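Local coordinates for protein TatD-related deoxyribonuclease (Thermotoga maritima, PDB 1J6O) that probably cleaves DNA as a metal-dependent nuclease of the TatD family, hydrolysing phosphodiester bonds at a site expected to hold two divalent cations, at residues D15-H21 with F43-V49; N133-V137 with I262-E268; G187-P192 with L218-R224; V201-L206 with I240-V246. One frame throughout, in Å; residues are numbered along the deposited sequence.

Contact 1 (D15-H21 with F43-V49); sequences DTHAHLH and FVVNVGV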
# COMPACT_ATOMS: atom_id res chain seq x y z
N ASP A 15 2.17 2.68 -8.56
CA ASP A 15 2.41 3.09 -7.16
C ASP A 15 1.22 2.51 -6.41
O ASP A 15 0.10 3.02 -6.53
CB ASP A 15 2.37 4.61 -6.99
CG ASP A 15 2.74 5.05 -5.58
OD1 ASP A 15 2.76 4.20 -4.65
OD2 ASP A 15 2.98 6.27 -5.41
N THR A 16 1.44 1.46 -5.62
CA THR A 16 0.34 0.83 -4.88
C THR A 16 -0.03 1.47 -3.54
O THR A 16 -0.88 0.95 -2.81
CB THR A 16 0.61 -0.68 -4.63
OG1 THR A 16 1.81 -0.81 -3.86
CG2 THR A 16 0.78 -1.44 -5.94
N HIS A 17 0.60 2.60 -3.20
CA HIS A 17 0.27 3.24 -1.94
C HIS A 17 0.57 4.72 -2.00
O HIS A 17 1.69 5.13 -1.68
CB HIS A 17 1.08 2.58 -0.79
CG HIS A 17 0.44 2.72 0.56
ND1 HIS A 17 -0.30 1.70 1.13
CD2 HIS A 17 0.44 3.73 1.45
CE1 HIS A 17 -0.73 2.09 2.32
NE2 HIS A 17 -0.30 3.32 2.54
N ALA A 18 -0.41 5.52 -2.39
CA ALA A 18 -0.19 6.96 -2.47
C ALA A 18 -1.24 7.74 -1.63
O ALA A 18 -2.28 7.19 -1.31
CB ALA A 18 -0.30 7.37 -3.90
N HIS A 19 -0.94 8.99 -1.26
CA HIS A 19 -1.88 9.82 -0.48
C HIS A 19 -1.82 11.18 -1.20
O HIS A 19 -1.44 12.22 -0.59
CB HIS A 19 -1.37 10.02 0.96
CG HIS A 19 -1.11 8.74 1.70
ND1 HIS A 19 -2.12 7.92 2.15
CD2 HIS A 19 0.06 8.17 2.11
CE1 HIS A 19 -1.59 6.91 2.82
NE2 HIS A 19 -0.27 7.04 2.82
N LEU A 20 -2.24 11.18 -2.46
CA LEU A 20 -2.22 12.40 -3.26
C LEU A 20 -3.16 13.49 -2.80
O LEU A 20 -3.01 14.66 -3.17
CB LEU A 20 -2.47 12.04 -4.73
CG LEU A 20 -1.34 11.22 -5.36
CD1 LEU A 20 -1.82 10.52 -6.66
CD2 LEU A 20 -0.17 12.15 -5.65
N HIS A 21 -4.13 13.09 -1.98
CA HIS A 21 -5.11 14.03 -1.46
C HIS A 21 -4.63 14.75 -0.20
O HIS A 21 -5.35 15.62 0.31
CB HIS A 21 -6.44 13.32 -1.19
CG HIS A 21 -6.32 12.17 -0.24
ND1 HIS A 21 -5.53 11.07 -0.50
CD2 HIS A 21 -6.80 12.01 1.02
CE1 HIS A 21 -5.52 10.27 0.55
NE2 HIS A 21 -6.28 10.82 1.50
N PHE A 43 -0.76 3.44 -13.10
CA PHE A 43 -1.89 3.78 -12.23
C PHE A 43 -1.39 3.81 -10.83
O PHE A 43 -0.24 3.41 -10.55
CB PHE A 43 -3.11 2.80 -12.33
CG PHE A 43 -2.90 1.43 -11.71
CD1 PHE A 43 -2.39 0.38 -12.47
CD2 PHE A 43 -3.30 1.16 -10.39
CE1 PHE A 43 -2.27 -0.90 -11.93
CE2 PHE A 43 -3.19 -0.11 -9.84
CZ PHE A 43 -2.68 -1.15 -10.60
N VAL A 44 -2.19 4.37 -9.94
CA VAL A 44 -1.76 4.41 -8.55
C VAL A 44 -2.95 4.03 -7.69
O VAL A 44 -4.11 4.17 -8.12
CB VAL A 44 -1.26 5.83 -8.08
CG1 VAL A 44 -0.32 6.45 -9.11
CG2 VAL A 44 -2.44 6.71 -7.73
N VAL A 45 -2.67 3.50 -6.51
CA VAL A 45 -3.75 3.12 -5.62
C VAL A 45 -3.64 4.19 -4.52
O VAL A 45 -2.66 4.21 -3.79
CB VAL A 45 -3.55 1.75 -4.99
CG1 VAL A 45 -4.69 1.51 -3.96
CG2 VAL A 45 -3.54 0.66 -6.08
N ASN A 46 -4.63 5.08 -4.47
CA ASN A 46 -4.66 6.18 -3.49
C ASN A 46 -5.40 5.70 -2.25
O ASN A 46 -6.56 5.36 -2.30
CB ASN A 46 -5.31 7.39 -4.12
CG ASN A 46 -4.84 8.65 -3.51
OD1 ASN A 46 -3.68 9.06 -3.70
ND2 ASN A 46 -5.71 9.28 -2.74
N VAL A 47 -4.69 5.75 -1.13
CA VAL A 47 -5.17 5.29 0.15
C VAL A 47 -5.68 6.26 1.21
O VAL A 47 -4.99 7.20 1.56
CB VAL A 47 -4.01 4.47 0.79
CG1 VAL A 47 -4.52 3.66 1.95
CG2 VAL A 47 -3.39 3.52 -0.27
N GLY A 48 -6.84 5.94 1.78
CA GLY A 48 -7.42 6.78 2.83
C GLY A 48 -6.95 6.34 4.21
O GLY A 48 -6.52 5.19 4.35
N VAL A 49 -6.99 7.23 5.21
CA VAL A 49 -6.54 6.82 6.55
C VAL A 49 -7.62 6.90 7.66
O VAL A 49 -7.36 6.55 8.82
CB VAL A 49 -5.25 7.58 7.00
CG1 VAL A 49 -4.10 7.22 6.03
CG2 VAL A 49 -5.48 9.10 7.03
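D15 lies alongside V44 in parallel register, its N donating to F43 O at 3.2 Å and its O taking the amide of V45. The next bond runs from A18 N to V45 O, and A18 O accepts V47 N at 2.8 Å. Between the D15-V44 and A18-N46 bridges the register slips by one residue, a beta bulge, and the corner at T16 and H17 is closed by an Asx turn: D15 OD1 accepts H17 N from above the carboxylate plane, while OD2 is held by T213. These are the first two strands of the TatD TIM barrel, joined through helix 29-34 in a beta-alpha-beta unit, and H17 and H19, at and just past the bulge, are predicted ligands of metal 1. V47 CG2 sits over the centre of the H17 ring, a CH-pi contact 3.9 Å from the centroid, and H17 NE2 bonds E103. H19 gives ND1 to V47 O at 3.0 Å, the oxygen close to the ring plane, which fixes the ring's turn and leaves NE2 for D214. N46 has CG anti to its own N (chi1 -153°), which carries OD1 to L20 N; that donor meets a lone pair in the carbonyl plane at 2.8 Å. N46 ND2 is bonded to S57, with H21 ND1 2.9 Å away, and H21 NE2 is satisfied by D53.

Contact 2 (N133-V137 with I262-E268); sequences NLPLV and IFLEVKE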
# COMPACT_ATOMS: atom_id res chain seq x y z
N ASN A 133 -14.89 -9.13 -0.78
CA ASN A 133 -13.91 -9.80 -1.60
C ASN A 133 -12.90 -8.81 -2.18
O ASN A 133 -12.48 -8.93 -3.33
CB ASN A 133 -14.60 -10.57 -2.71
CG ASN A 133 -13.76 -11.70 -3.20
OD1 ASN A 133 -12.82 -12.13 -2.51
ND2 ASN A 133 -14.08 -12.21 -4.38
N LEU A 134 -12.53 -7.81 -1.39
CA LEU A 134 -11.56 -6.79 -1.80
C LEU A 134 -10.24 -7.08 -1.08
O LEU A 134 -10.23 -7.53 0.06
CB LEU A 134 -12.03 -5.39 -1.40
CG LEU A 134 -13.20 -4.77 -2.17
CD1 LEU A 134 -13.57 -3.42 -1.53
CD2 LEU A 134 -12.82 -4.60 -3.67
N PRO A 135 -9.10 -6.83 -1.75
CA PRO A 135 -7.78 -7.07 -1.15
C PRO A 135 -7.55 -6.04 -0.05
O PRO A 135 -8.17 -4.97 -0.04
CB PRO A 135 -6.83 -6.91 -2.34
CG PRO A 135 -7.50 -5.95 -3.20
CD PRO A 135 -8.96 -6.42 -3.16
N LEU A 136 -6.68 -6.39 0.89
CA LEU A 136 -6.36 -5.51 1.99
C LEU A 136 -5.04 -4.80 1.77
O LEU A 136 -4.13 -5.37 1.19
CB LEU A 136 -6.26 -6.32 3.30
CG LEU A 136 -7.59 -6.81 3.87
CD1 LEU A 136 -7.42 -8.15 4.59
CD2 LEU A 136 -8.13 -5.73 4.81
N VAL A 137 -4.97 -3.54 2.20
CA VAL A 137 -3.78 -2.71 2.11
C VAL A 137 -3.46 -2.64 3.61
O VAL A 137 -4.09 -1.88 4.34
CB VAL A 137 -4.11 -1.32 1.52
CG1 VAL A 137 -3.00 -0.35 1.78
CG2 VAL A 137 -4.35 -1.48 0.02
N ILE A 262 -3.66 -7.94 -8.40
CA ILE A 262 -4.25 -7.72 -7.08
C ILE A 262 -5.38 -6.71 -7.01
O ILE A 262 -6.46 -6.99 -6.48
CB ILE A 262 -3.15 -7.27 -6.07
CG1 ILE A 262 -2.20 -8.44 -5.79
CG2 ILE A 262 -3.76 -6.83 -4.74
CD1 ILE A 262 -0.98 -8.07 -4.97
N PHE A 263 -5.14 -5.55 -7.57
CA PHE A 263 -6.11 -4.48 -7.55
C PHE A 263 -7.09 -4.31 -8.68
O PHE A 263 -8.23 -3.89 -8.45
CB PHE A 263 -5.33 -3.17 -7.37
CG PHE A 263 -4.53 -3.12 -6.09
CD1 PHE A 263 -5.16 -2.95 -4.88
CD2 PHE A 263 -3.14 -3.25 -6.13
CE1 PHE A 263 -4.42 -2.89 -3.70
CE2 PHE A 263 -2.38 -3.19 -4.96
CZ PHE A 263 -3.02 -3.01 -3.74
N LEU A 264 -6.68 -4.65 -9.89
CA LEU A 264 -7.60 -4.46 -11.01
C LEU A 264 -8.40 -5.61 -11.56
O LEU A 264 -9.36 -5.38 -12.29
CB LEU A 264 -6.86 -3.77 -12.15
CG LEU A 264 -6.24 -2.45 -11.72
CD1 LEU A 264 -5.59 -1.76 -12.91
CD2 LEU A 264 -7.30 -1.55 -11.05
N GLU A 265 -8.01 -6.83 -11.25
CA GLU A 265 -8.76 -7.95 -11.78
C GLU A 265 -10.16 -7.97 -11.20
O GLU A 265 -10.36 -7.73 -10.00
CB GLU A 265 -8.03 -9.26 -11.49
CG GLU A 265 -8.13 -10.27 -12.63
CD GLU A 265 -7.04 -11.32 -12.60
OE1 GLU A 265 -7.16 -12.31 -11.84
OE2 GLU A 265 -6.04 -11.14 -13.33
N VAL A 266 -11.15 -8.21 -12.06
CA VAL A 266 -12.53 -8.25 -11.60
C VAL A 266 -12.66 -9.41 -10.61
O VAL A 266 -12.29 -10.54 -10.91
CB VAL A 266 -13.50 -8.45 -12.79
CG1 VAL A 266 -14.94 -8.47 -12.29
CG2 VAL A 266 -13.33 -7.35 -13.81
N LYS A 267 -13.19 -9.13 -9.42
CA LYS A 267 -13.36 -10.16 -8.40
C LYS A 267 -14.83 -10.55 -8.19
O LYS A 267 -15.73 -9.72 -8.35
CB LYS A 267 -12.77 -9.69 -7.07
CG LYS A 267 -11.30 -9.29 -7.15
CD LYS A 267 -10.82 -8.66 -5.85
CE LYS A 267 -9.33 -8.32 -5.91
NZ LYS A 267 -9.03 -7.33 -6.99
N GLU A 268 -15.07 -11.81 -7.85
CA GLU A 268 -16.43 -12.27 -7.61
C GLU A 268 -17.07 -11.36 -6.56
O GLU A 268 -16.74 -11.46 -5.37
CB GLU A 268 -16.44 -13.71 -7.08
CG GLU A 268 -16.47 -14.81 -8.13
CD GLU A 268 -16.57 -16.19 -7.49
OE1 GLU A 268 -17.43 -16.36 -6.58
OE2 GLU A 268 -15.81 -17.11 -7.88
OXT GLU A 268 -17.89 -10.52 -6.97
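The C-terminal tail, leaving helix 248-264, runs past the entry to barrel strand 136-141, where N133 ends helix 115-132 as the C-prime residue of a Schellman motif, at positive phi. The amide of N133, with CG anti to the backbone N (chi1 -156°), faces the tail, and ND2 donates to the terminal carboxylate at E268 O, 2.9 Å away. That oxygen lies near the amide plane and the bond is fairly straight at 158°; ND2 also bonds E158. K267 lays its aliphatic chain across P135: K267 CE is only 3.4 Å from P135 CD, a tight carbon pair, and K267 CD passes 3.0 Å from N133 O. A bend at chi4 (61°) swings NZ back to I262 O, near the C-terminal end of helix 248-264, at 2.6 Å, with a weak second bond to E265 O, so the ammonium group helps to satisfy carbonyls there. Deeper in, P135 CB meets I262 CG2 at 3.9 Å. The same methyl of I262 rests over the centre of the F263 ring, while V137 CG2 comes in at the edge of that ring, 4.0 Å from CE1. V137 in turn touches H17 of the predicted metal site, and F263 touches T16. The last turn of an outer helix folding in against the N-terminal ends of the strands, with F263 set among them, fits the TIM-barrel architecture of the TatD family.

Contact 3 (G187-P192 with L218-R224); sequences GPVTYP and LPPQPFR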
# COMPACT_ATOMS: atom_id res chain seq x y z
N GLY A 187 10.50 3.79 -0.97
CA GLY A 187 11.66 4.65 -0.79
C GLY A 187 12.82 4.12 0.06
O GLY A 187 13.97 4.17 -0.40
N PRO A 188 12.56 3.62 1.27
CA PRO A 188 13.59 3.09 2.18
C PRO A 188 14.54 2.04 1.61
O PRO A 188 15.64 1.85 2.11
CB PRO A 188 12.78 2.56 3.35
CG PRO A 188 11.53 3.53 3.36
CD PRO A 188 11.21 3.58 1.89
N VAL A 189 14.11 1.32 0.57
CA VAL A 189 14.96 0.30 -0.03
C VAL A 189 16.25 0.93 -0.61
O VAL A 189 17.29 0.25 -0.79
CB VAL A 189 14.18 -0.46 -1.14
CG1 VAL A 189 14.16 0.35 -2.44
CG2 VAL A 189 14.82 -1.88 -1.36
N THR A 190 16.19 2.23 -0.90
CA THR A 190 17.33 2.96 -1.45
C THR A 190 18.25 3.58 -0.40
O THR A 190 19.30 4.11 -0.75
CB THR A 190 16.92 4.14 -2.34
OG1 THR A 190 16.32 5.14 -1.51
CG2 THR A 190 15.96 3.72 -3.45
N TYR A 191 17.86 3.52 0.87
CA TYR A 191 18.66 4.10 1.95
C TYR A 191 19.94 3.31 2.21
O TYR A 191 19.89 2.12 2.45
CB TYR A 191 17.84 4.19 3.24
CG TYR A 191 16.60 5.06 3.12
CD1 TYR A 191 16.36 5.84 1.98
CD2 TYR A 191 15.67 5.11 4.16
CE1 TYR A 191 15.22 6.65 1.88
CE2 TYR A 191 14.53 5.89 4.08
CZ TYR A 191 14.31 6.66 2.94
OH TYR A 191 13.18 7.45 2.88
N PRO A 192 21.10 3.99 2.16
CA PRO A 192 22.33 3.23 2.40
C PRO A 192 22.30 2.42 3.69
O PRO A 192 22.83 1.31 3.73
CB PRO A 192 23.42 4.31 2.41
CG PRO A 192 22.69 5.56 2.82
CD PRO A 192 21.36 5.43 2.06
N LEU A 218 8.44 9.25 3.12
CA LEU A 218 9.61 8.47 2.75
C LEU A 218 10.14 8.50 1.33
O LEU A 218 10.08 7.49 0.59
CB LEU A 218 9.28 7.02 3.08
CG LEU A 218 8.71 6.78 4.48
CD1 LEU A 218 8.08 5.37 4.59
CD2 LEU A 218 9.84 6.93 5.47
N PRO A 219 10.72 9.62 0.92
CA PRO A 219 11.28 9.83 -0.41
C PRO A 219 12.51 8.96 -0.59
O PRO A 219 13.12 8.56 0.41
CB PRO A 219 11.60 11.30 -0.39
CG PRO A 219 11.96 11.58 1.10
CD PRO A 219 10.85 10.82 1.77
N PRO A 220 12.84 8.57 -1.84
CA PRO A 220 14.04 7.73 -2.02
C PRO A 220 15.28 8.60 -1.79
O PRO A 220 15.21 9.83 -1.87
CB PRO A 220 13.91 7.20 -3.46
CG PRO A 220 13.06 8.20 -4.14
CD PRO A 220 12.05 8.63 -3.09
N GLN A 221 16.40 7.93 -1.52
CA GLN A 221 17.69 8.57 -1.25
C GLN A 221 18.06 9.89 -1.91
O GLN A 221 18.39 10.86 -1.21
CB GLN A 221 18.82 7.58 -1.50
CG GLN A 221 20.13 8.02 -0.88
CD GLN A 221 19.98 8.37 0.59
OE1 GLN A 221 19.08 7.88 1.27
NE2 GLN A 221 20.87 9.22 1.09
N PRO A 222 18.03 9.96 -3.24
CA PRO A 222 18.40 11.24 -3.85
C PRO A 222 17.51 12.41 -3.47
O PRO A 222 17.85 13.56 -3.76
CB PRO A 222 18.36 10.96 -5.35
CG PRO A 222 17.37 9.86 -5.47
CD PRO A 222 17.64 8.98 -4.27
N PHE A 223 16.39 12.13 -2.80
CA PHE A 223 15.49 13.20 -2.41
C PHE A 223 15.15 13.24 -0.93
O PHE A 223 14.06 13.64 -0.57
CB PHE A 223 14.20 13.08 -3.21
CG PHE A 223 14.37 13.41 -4.66
CD1 PHE A 223 14.44 14.74 -5.09
CD2 PHE A 223 14.51 12.39 -5.60
CE1 PHE A 223 14.66 15.04 -6.43
CE2 PHE A 223 14.73 12.68 -6.93
CZ PHE A 223 14.81 14.01 -7.36
N ARG A 224 16.08 12.85 -0.06
CA ARG A 224 15.76 12.89 1.37
C ARG A 224 15.46 14.35 1.69
O ARG A 224 16.06 15.27 1.10
CB ARG A 224 16.92 12.39 2.23
CG ARG A 224 17.31 10.92 2.01
CD ARG A 224 16.11 9.99 2.10
NE ARG A 224 15.47 9.98 3.42
CZ ARG A 224 15.87 9.25 4.45
NH1 ARG A 224 16.92 8.44 4.33
NH2 ARG A 224 15.20 9.29 5.58
O HOH W 1 8.51 5.41 0.02
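The ring of Y191 is sandwiched: P188 CA lies over the centre of one face and the guanidinium of R224 lies flat on the opposite one. The two planes are only 8° apart with centres 3.7 Å from each other, a stack that is also a cation-pi contact, and NH1 sits over the middle of the ring. In the plane of the ring, at its edge, is P219 O, which accepts the phenol OH at 2.7 Å; Q221 OE1 lies in the guanidinium plane of R224 at its edge. R224 curls back over the ring because its chain bends at chi2 and chi3. Next to the ring, T190 OG1 takes the amide of Q221 in an almost straight bond (2.8 Å, 178°) and donates its own hydroxyl to G187 O, which also accepts T190 N. G187 comes so close to L218 O that a side chain there would clash, and a water bridges G187 N to the same oxygen. Were Y191 an alanine, P219 O would probably lose its donor and R224 the surface it lies on. These two loops follow strands 181-185 and 209-211, and L218 lies near predicted metal ligand D214. Polar bonds and a stacked charge join the loops alongside proline contacts: T190 OG1 links the two backbones, the tyrosine hydroxyl holds P219 O, and the aromatic face is likely to steady an exposed charge.

Contact 4 (V201-L206 with I240-V246); sequences VKRVGL and ISQVLGV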
# COMPACT_ATOMS: atom_id res chain seq x y z
N VAL A 201 14.66 -8.19 -0.05
CA VAL A 201 14.21 -8.12 -1.43
C VAL A 201 14.98 -9.17 -2.25
O VAL A 201 14.42 -9.84 -3.12
CB VAL A 201 14.48 -6.72 -2.04
CG1 VAL A 201 14.32 -6.77 -3.53
CG2 VAL A 201 13.49 -5.71 -1.46
N LYS A 202 16.27 -9.31 -1.95
CA LYS A 202 17.11 -10.27 -2.65
C LYS A 202 16.62 -11.71 -2.49
O LYS A 202 16.61 -12.49 -3.45
CB LYS A 202 18.56 -10.13 -2.17
CG LYS A 202 19.61 -10.77 -3.09
CD LYS A 202 21.01 -10.25 -2.74
CE LYS A 202 22.11 -10.96 -3.55
NZ LYS A 202 23.49 -10.43 -3.23
N ARG A 203 16.21 -12.06 -1.27
CA ARG A 203 15.73 -13.40 -0.95
C ARG A 203 14.33 -13.70 -1.45
O ARG A 203 14.03 -14.82 -1.86
CB ARG A 203 15.70 -13.61 0.57
CG ARG A 203 17.01 -13.38 1.32
CD ARG A 203 17.98 -14.53 1.15
NE ARG A 203 17.50 -15.76 1.79
CZ ARG A 203 17.35 -15.93 3.11
NH1 ARG A 203 17.63 -14.94 3.95
NH2 ARG A 203 16.93 -17.09 3.59
N VAL A 204 13.46 -12.70 -1.40
CA VAL A 204 12.08 -12.88 -1.84
C VAL A 204 11.86 -12.90 -3.35
O VAL A 204 11.07 -13.69 -3.86
CB VAL A 204 11.18 -11.80 -1.20
CG1 VAL A 204 9.78 -11.91 -1.74
CG2 VAL A 204 11.19 -11.97 0.32
N GLY A 205 12.54 -12.01 -4.07
CA GLY A 205 12.36 -12.01 -5.50
C GLY A 205 11.15 -11.23 -5.99
O GLY A 205 10.29 -10.82 -5.21
N LEU A 206 11.08 -11.08 -7.31
CA LEU A 206 10.00 -10.35 -7.94
C LEU A 206 8.58 -10.90 -7.92
O LEU A 206 7.64 -10.15 -8.11
CB LEU A 206 10.38 -10.04 -9.39
CG LEU A 206 11.56 -9.08 -9.61
CD1 LEU A 206 11.77 -8.90 -11.10
CD2 LEU A 206 11.29 -7.71 -8.98
N ILE A 240 16.08 -1.94 -6.77
CA ILE A 240 15.65 -3.34 -6.81
C ILE A 240 16.33 -4.09 -7.93
O ILE A 240 16.77 -5.23 -7.73
CB ILE A 240 14.12 -3.44 -6.97
CG1 ILE A 240 13.44 -2.89 -5.70
CG2 ILE A 240 13.69 -4.90 -7.23
CD1 ILE A 240 11.91 -2.81 -5.82
N SER A 241 16.42 -3.47 -9.10
CA SER A 241 17.07 -4.12 -10.23
C SER A 241 18.55 -4.39 -9.94
O SER A 241 19.10 -5.45 -10.30
CB SER A 241 16.93 -3.26 -11.49
OG SER A 241 17.73 -2.08 -11.42
N GLN A 242 19.21 -3.46 -9.26
CA GLN A 242 20.62 -3.65 -8.96
C GLN A 242 20.82 -4.75 -7.93
O GLN A 242 21.71 -5.60 -8.07
CB GLN A 242 21.22 -2.34 -8.48
CG GLN A 242 21.07 -1.26 -9.52
CD GLN A 242 21.50 0.09 -9.04
OE1 GLN A 242 21.43 0.40 -7.85
NE2 GLN A 242 21.94 0.93 -9.97
N VAL A 243 19.99 -4.75 -6.90
CA VAL A 243 20.13 -5.77 -5.87
C VAL A 243 19.83 -7.18 -6.39
O VAL A 243 20.43 -8.16 -5.92
CB VAL A 243 19.20 -5.46 -4.67
CG1 VAL A 243 19.02 -6.70 -3.79
CG2 VAL A 243 19.79 -4.30 -3.83
N LEU A 244 18.92 -7.28 -7.36
CA LEU A 244 18.56 -8.58 -7.92
C LEU A 244 19.36 -8.95 -9.14
O LEU A 244 19.24 -10.06 -9.65
CB LEU A 244 17.08 -8.61 -8.30
CG LEU A 244 16.09 -8.56 -7.14
CD1 LEU A 244 14.69 -8.41 -7.70
CD2 LEU A 244 16.19 -9.82 -6.30
N GLY A 245 20.16 -8.00 -9.62
CA GLY A 245 20.96 -8.25 -10.80
C GLY A 245 20.12 -8.51 -12.04
O GLY A 245 20.46 -9.39 -12.85
N VAL A 246 19.02 -7.77 -12.21
CA VAL A 246 18.16 -7.95 -13.38
C VAL A 246 17.82 -6.62 -14.06
O VAL A 246 17.99 -5.55 -13.47
CB VAL A 246 16.82 -8.69 -13.02
CG1 VAL A 246 17.13 -10.01 -12.30
CG2 VAL A 246 15.93 -7.81 -12.14
O HOH W 2 23.12 -8.04 -4.53
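Two neighbouring outer helices of the barrel, 195-204 and 233-244, meet at their C-terminal ends, and L244 reaches into the join. One methyl, CD2, lies against the backbone of the first helix, 3.6 Å from V201 O and 3.8 Å from K202 CA; the other, CD1, meets L206 CD2 at 3.7 Å. L206 lies past the end of its helix, its CG anti to the carbonyl carbon (chi1 -66°), and its extended chain crosses L244 obliquely, bringing CD2 also within 4.1 Å of I240 CG2. That same I240 methyl touches V201 CG1 at 4.2 Å. In the TIM-barrel fold such helices form the layer around the sheet: V201 and I240 both rest on I185 of strand 181-185, while L206 and I240 also pack on helix 248-264. Cutting L244 back to an alanine is likely to open a gap between the helix ends, leaving L206 with I240 but not the L244 methyl, and the V201-K202 backbone without CD2 against it. On the solvent side K202 CB packs on V243 CG1 at 3.8 Å, and the lysine stretches out, all four torsions near anti, past V243 O. Its NZ donates to a water that in turn donates to V243 O at 3.0 Å. Both helices give way to glycine at positive phi: G245 is the C-prime residue of a Schellman motif, and G205 N still reaches V201 O.

From the N terminus, contact 1 comes first, closing the short loop between strands 13-18 and 41-47 before any other contact opens. Contact 2 then closes a long loop, from the start of strand 136-141 to the C-terminal tail, and contacts 3 and 4 are nested within it. Those two cross, their segments alternating along the chain, and they touch where V189 CG2 meets V201 CG2 at 4.1 Å. Contacts 1 and 2 meet as well: F263 packs on V45, and L264 on F43. Contact 3 joins loops after strands 181-185 and 209-211, contact 4 the helices that follow them.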